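Local coordinates for protein dehydrogenase (Sinorhizobium meliloti, PDB 3UOE) that probably acts as an oxidoreductase of the malate/L-lactate dehydrogenase (LDH2/MDH2) family, at residues M160-A165 and G178-A183. Residues are numbered along the deposited sequence; the frame is centred on the assembly and turned at random.
Sequences MSTSEA and GTNPVA
S163 and T179 are joined by the one hydrogen bond that spans the two segments: the T179 backbone N-H donates to S163 OG over 3.0 Å, at an N-H...O angle of 152°. The hydroxyl sits between the backbone N and the carbonyl carbon of its own residue (chi1 77°), a rotation that aims it at the G178-T179 turn. S163 OG in turn donates to E164 O, 2.8 Å away and tilted from the carbonyl plane, so a single buried oxygen links both backbones. With an alanine at S163, the T179 N-H would probably lose this acceptor and the E164 carbonyl its hydroxyl donor.

Elsewhere the backbones meet through CA-H...O contacts, M160 CA reaching P181 O, N180 CA reaching S161 O in a nearly straight line (169°) and G178 CA reaching E164 O. The CD corner of the P181 ring comes to 3.0 Å from S161 O. The segments lie on antiparallel strands 156-161 and 182-186, neighbours in the mixed seven-stranded sheet; M160 and V182 form the non-hydrogen-bonded pair, and strand 285-291 flanks 156-161 on its other edge.

Apolar contact is sparse. M160 CG touches V182 CG2 at 4.0 Å, after which the selenomethionine chain bends away toward I256, L259 and V260 of helix 246-264. Among the polar side chains, N180 rests its OD1 against T162, 3.4 Å from T162 CA and also brushing CB and CG2 of that threonine, while its ND2 hydrogen-bonds to G253 O and E257 OE1 of the same helix.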
# COMPACT_ATOMS: atom_id res chain seq x y z
N MSE A 160 1.44 8.95 -2.20
CA MSE A 160 2.31 8.70 -1.05
C MSE A 160 3.11 9.95 -0.73
O MSE A 160 3.43 10.74 -1.62
CB MSE A 160 3.30 7.57 -1.33
CG MSE A 160 2.74 6.18 -1.16
SE MSE A 160 3.81 4.87 -2.15
CE MSE A 160 5.60 5.39 -1.59
N SER A 161 3.45 10.10 0.54
CA SER A 161 4.27 11.22 0.97
C SER A 161 5.01 10.75 2.21
O SER A 161 4.46 9.98 3.01
CB SER A 161 3.39 12.43 1.31
OG SER A 161 4.15 13.61 1.50
N THR A 162 6.25 11.20 2.36
CA THR A 162 7.03 10.89 3.55
C THR A 162 7.14 12.10 4.48
O THR A 162 6.54 13.15 4.23
CB THR A 162 8.43 10.38 3.18
OG1 THR A 162 9.12 11.37 2.40
CG2 THR A 162 8.33 9.06 2.40
N SER A 163 7.91 11.96 5.55
CA SER A 163 7.97 12.99 6.59
C SER A 163 9.23 12.90 7.44
O SER A 163 10.10 12.08 7.17
CB SER A 163 6.77 12.83 7.52
OG SER A 163 6.99 11.75 8.41
N GLU A 164 9.32 13.77 8.45
CA GLU A 164 10.32 13.65 9.49
C GLU A 164 10.20 12.27 10.13
O GLU A 164 9.10 11.71 10.23
CB GLU A 164 10.10 14.70 10.59
CG GLU A 164 10.58 16.12 10.28
CD GLU A 164 9.53 16.94 9.55
OE1 GLU A 164 8.60 16.35 8.94
OE2 GLU A 164 9.64 18.20 9.59
N ALA A 165 11.33 11.72 10.56
CA ALA A 165 11.35 10.47 11.29
C ALA A 165 10.53 10.61 12.57
O ALA A 165 10.94 11.31 13.50
CB ALA A 165 12.79 10.07 11.61
N GLY A 178 9.00 7.77 8.62
CA GLY A 178 8.00 8.83 8.59
C GLY A 178 6.60 8.29 8.86
O GLY A 178 6.41 7.07 8.92
N THR A 179 5.63 9.19 9.00
CA THR A 179 4.24 8.77 9.19
C THR A 179 3.69 8.13 7.91
O THR A 179 2.72 7.38 7.96
CB THR A 179 3.34 9.92 9.66
OG1 THR A 179 3.49 11.04 8.78
CG2 THR A 179 3.72 10.35 11.07
N ASN A 180 4.30 8.46 6.78
CA ASN A 180 4.13 7.75 5.49
C ASN A 180 2.73 7.27 5.15
O ASN A 180 2.48 6.06 5.09
CB ASN A 180 5.11 6.59 5.39
CG ASN A 180 6.55 7.03 5.51
OD1 ASN A 180 6.82 8.23 5.66
ND2 ASN A 180 7.48 6.08 5.46
N PRO A 181 1.83 8.21 4.87
CA PRO A 181 0.48 7.86 4.43
C PRO A 181 0.50 7.39 2.98
O PRO A 181 1.35 7.79 2.17
CB PRO A 181 -0.28 9.20 4.50
CG PRO A 181 0.74 10.26 4.81
CD PRO A 181 2.10 9.65 4.79
N VAL A 182 -0.45 6.52 2.66
CA VAL A 182 -0.78 6.22 1.28
C VAL A 182 -2.28 6.42 1.07
O VAL A 182 -3.08 6.03 1.92
CB VAL A 182 -0.39 4.80 0.89
CG1 VAL A 182 -1.03 3.80 1.85
CG2 VAL A 182 -0.80 4.52 -0.55
N ALA A 183 -2.65 7.04 -0.04
CA ALA A 183 -4.06 7.20 -0.38
C ALA A 183 -4.37 6.54 -1.73
O ALA A 183 -3.57 6.60 -2.67
CB ALA A 183 -4.44 8.67 -0.39